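Local coordinates for protein diguanylate cyclase (Marinobacter aquaeolei VT8, PDB 3IGN) that probably catalyses, through its GGDEF domain, the joining of two GTP molecules into the second messenger c-di-GMP, with release of two diphosphates, at residues 28-31 against 32-36. Residues are numbered along the deposited sequence; the frame is centred on the assembly and turned at random.
Sequences AEYE and RFRRY
Over one face of the Y30 ring, offset toward its rim, lies the CG methylene of R34, one helical turn further on, with CD following toward the hydroxyl; the carboxylate oxygen OE2 of E31 sits in plane at the ring edge. The touch on the face is a CH-pi contact, with CG of R34 4.0 Å from the centroid of the Y30 ring and 26° off its normal. Both side chains run the same way: R34 keeps CG beside its backbone N and bends at chi2, bringing CD 3.6 Å from OH of Y30, and a further bend at chi3 turns NE onward. The guanidinium plane is nearly parallel to the ring (13°), but the group lies beyond the hydroxyl, not over the ring. Arginine suits this place because a methylene can cover the aromatic face while the guanidinium reaches past it: NH1 of R34 hydrogen-bonds to the backbone O of E139, and OH of the buried Y30 to that of P141. A phenylalanine in place of Y30 could still pack against R34 but would probably leave the P141 carbonyl without its hydroxyl mate and weaken the tie to the chain after strand 130-136. CB of F33 touches O of Y30, which faces the F33 ring edge, and both side chains touch L137. Elsewhere, OE2 of E29 stays 4.9 Å from NE of R32 despite opposite charges, held weakly by Q38 and T40. The backbone repeats i to i+4 bonds, from N of R34 to O of Y30 at 2.9 Å and from N of R35 to O of E31 at 3.1 Å, the latter more bent (135° at the hydrogen). This i, i+4 tyrosine-arginine pairing belongs to the last turns of helix 19-36, which leads into strand 40-47 of the GGDEF domain's mixed sheet.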
ATOM      1  N   ALA A  28      -9.415   9.462  10.433  1.00 19.03           N
ATOM      2  CA  ALA A  28      -9.406  10.925  10.476  1.00 20.25           C
ATOM      3  C   ALA A  28      -9.713  11.496   9.095  1.00 21.15           C
ATOM      4  O   ALA A  28     -10.480  12.460   8.969  1.00 20.94           O
ATOM      5  CB  ALA A  28      -8.059  11.432  10.967  1.00 20.64           C
ATOM      6  N   GLU A  29      -9.122  10.907   8.056  1.00 19.35           N
ATOM      7  CA  GLU A  29      -9.377  11.395   6.702  1.00 18.96           C
ATOM      8  C   GLU A  29     -10.831  11.129   6.297  1.00 19.43           C
ATOM      9  O   GLU A  29     -11.451  11.945   5.610  1.00 19.25           O
ATOM     10  CB  GLU A  29      -8.418  10.744   5.708  1.00 18.20           C
ATOM     11  CG  GLU A  29      -8.464  11.345   4.289  1.00 19.67           C
ATOM     12  CD  GLU A  29      -8.007  12.801   4.227  1.00 20.06           C
ATOM     13  OE1 GLU A  29      -7.101  13.195   4.990  1.00 23.89           O
ATOM     14  OE2 GLU A  29      -8.528  13.557   3.388  1.00 22.86           O
ATOM     15  N   TYR A  30     -11.371   9.992   6.732  1.00 19.99           N
ATOM     16  CA  TYR A  30     -12.760   9.633   6.443  1.00 19.28           C
ATOM     17  C   TYR A  30     -13.711  10.682   7.025  1.00 17.96           C
ATOM     18  O   TYR A  30     -14.632  11.141   6.346  1.00 17.90           O
ATOM     19  CB  TYR A  30     -13.092   8.252   7.041  1.00 19.78           C
ATOM     20  CG  TYR A  30     -14.549   7.871   6.930  1.00 18.21           C
ATOM     21  CD1 TYR A  30     -15.064   7.345   5.743  1.00 18.75           C
ATOM     22  CD2 TYR A  30     -15.425   8.080   7.990  1.00 18.76           C
ATOM     23  CE1 TYR A  30     -16.417   7.043   5.612  1.00 19.54           C
ATOM     24  CE2 TYR A  30     -16.785   7.786   7.871  1.00 20.58           C
ATOM     25  CZ  TYR A  30     -17.271   7.272   6.676  1.00 20.50           C
ATOM     26  OH  TYR A  30     -18.616   7.032   6.527  1.00 21.57           O
ATOM     27  N   GLU A  31     -13.496  11.065   8.281  1.00 19.69           N
ATOM     28  CA  GLU A  31     -14.358  12.070   8.911  1.00 21.59           C
ATOM     29  C   GLU A  31     -14.184  13.447   8.277  1.00 21.66           C
ATOM     30  O   GLU A  31     -15.136  14.233   8.225  1.00 23.71           O
ATOM     31  CB  GLU A  31     -14.094  12.149  10.421  1.00 22.48           C
ATOM     32  CG  GLU A  31     -14.638  10.969  11.209  1.00 25.86           C
ATOM     33  CD  GLU A  31     -16.153  10.819  11.090  1.00 29.46           C
ATOM     34  OE1 GLU A  31     -16.850  11.827  10.814  1.00 30.80           O
ATOM     35  OE2 GLU A  31     -16.652   9.696  11.288  1.00 29.19           O
ATOM     36  N   ARG A  32     -12.982  13.743   7.788  1.00 16.65           N
ATOM     37  CA  ARG A  32     -12.725  15.019   7.131  1.00 18.86           C
ATOM     38  C   ARG A  32     -13.556  15.044   5.851  1.00 19.32           C
ATOM     39  O   ARG A  32     -14.176  16.055   5.522  1.00 20.82           O
ATOM     40  CB  ARG A  32     -11.241  15.172   6.797  1.00 17.87           C
ATOM     41  CG  ARG A  32     -10.855  16.546   6.235  1.00 17.61           C
ATOM     42  CD  ARG A  32      -9.330  16.692   6.153  1.00 18.19           C
ATOM     43  NE  ARG A  32      -8.918  17.926   5.481  1.00 20.00           N
ATOM     44  CZ  ARG A  32      -7.855  18.641   5.828  1.00 19.85           C
ATOM     45  NH1 ARG A  32      -7.095  18.244   6.844  1.00 21.34           N
ATOM     46  NH2 ARG A  32      -7.566  19.769   5.191  1.00 17.83           N
ATOM     47  N   PHE A  33     -13.582  13.912   5.151  1.00 17.93           N
ATOM     48  CA  PHE A  33     -14.374  13.785   3.926  1.00 19.06           C
ATOM     49  C   PHE A  33     -15.876  13.922   4.218  1.00 20.22           C
ATOM     50  O   PHE A  33     -16.594  14.616   3.496  1.00 19.94           O
ATOM     51  CB  PHE A  33     -14.137  12.422   3.261  1.00 18.37           C
ATOM     52  CG  PHE A  33     -15.139  12.103   2.169  1.00 18.24           C
ATOM     53  CD1 PHE A  33     -14.930  12.545   0.859  1.00 20.34           C
ATOM     54  CD2 PHE A  33     -16.317  11.415   2.467  1.00 20.10           C
ATOM     55  CE1 PHE A  33     -15.880  12.307  -0.139  1.00 22.65           C
ATOM     56  CE2 PHE A  33     -17.278  11.173   1.480  1.00 21.11           C
ATOM     57  CZ  PHE A  33     -17.058  11.619   0.176  1.00 21.78           C
ATOM     58  N   ARG A  34     -16.356  13.239   5.253  1.00 19.27           N
ATOM     59  CA  ARG A  34     -17.775  13.305   5.588  1.00 21.42           C
ATOM     60  C   ARG A  34     -18.196  14.743   5.844  1.00 22.04           C
ATOM     61  O   ARG A  34     -19.339  15.124   5.611  1.00 22.09           O
ATOM     62  CB  ARG A  34     -18.085  12.456   6.827  1.00 21.73           C
ATOM     63  CG  ARG A  34     -17.979  10.957   6.605  1.00 21.52           C
ATOM     64  CD  ARG A  34     -18.880  10.471   5.468  1.00 20.36           C
ATOM     65  NE  ARG A  34     -20.309  10.627   5.764  1.00 19.79           N
ATOM     66  CZ  ARG A  34     -21.272  10.193   4.959  1.00 22.57           C
ATOM     67  NH1 ARG A  34     -20.954   9.584   3.824  1.00 24.58           N
ATOM     68  NH2 ARG A  34     -22.547  10.371   5.282  1.00 22.83           N
ATOM     69  N   ARG A  35     -17.250  15.548   6.299  1.00 19.84           N
ATOM     70  CA  ARG A  35     -17.530  16.936   6.615  1.00 23.60           C
ATOM     71  C   ARG A  35     -17.352  17.891   5.426  1.00 21.97           C
ATOM     72  O   ARG A  35     -18.184  18.770   5.191  1.00 22.84           O
ATOM     73  CB  ARG A  35     -16.598  17.368   7.751  1.00 27.32           C
ATOM     74  CG  ARG A  35     -16.916  18.706   8.356  1.00 32.81           C
ATOM     75  CD  ARG A  35     -17.897  18.547   9.498  1.00 38.93           C
ATOM     76  NE  ARG A  35     -19.035  19.417   9.294  1.00 36.05           N
ATOM     77  CZ  ARG A  35     -19.936  19.727  10.218  1.00 34.74           C
ATOM     78  NH1 ARG A  35     -19.856  19.239  11.451  1.00 35.69           N
ATOM     79  NH2 ARG A  35     -20.918  20.547   9.900  1.00 28.80           N
ATOM     80  N   TYR A  36     -16.284  17.695   4.664  1.00 21.58           N
ATOM     81  CA  TYR A  36     -15.954  18.587   3.563  1.00 21.63           C
ATOM     82  C   TYR A  36     -16.044  18.070   2.131  1.00 21.12           C
ATOM     83  O   TYR A  36     -15.993  18.864   1.196  1.00 23.83           O
ATOM     84  CB  TYR A  36     -14.563  19.179   3.830  1.00 21.59           C
ATOM     85  CG  TYR A  36     -14.491  19.912   5.156  1.00 21.59           C
ATOM     86  CD1 TYR A  36     -15.175  21.112   5.346  1.00 23.43           C
ATOM     87  CD2 TYR A  36     -13.781  19.379   6.243  1.00 20.84           C
ATOM     88  CE1 TYR A  36     -15.166  21.760   6.578  1.00 25.10           C
ATOM     89  CE2 TYR A  36     -13.762  20.027   7.483  1.00 21.25           C
ATOM     90  CZ  TYR A  36     -14.461  21.216   7.642  1.00 23.43           C
ATOM     91  OH  TYR A  36     -14.480  21.848   8.859  1.00 23.91           O
TER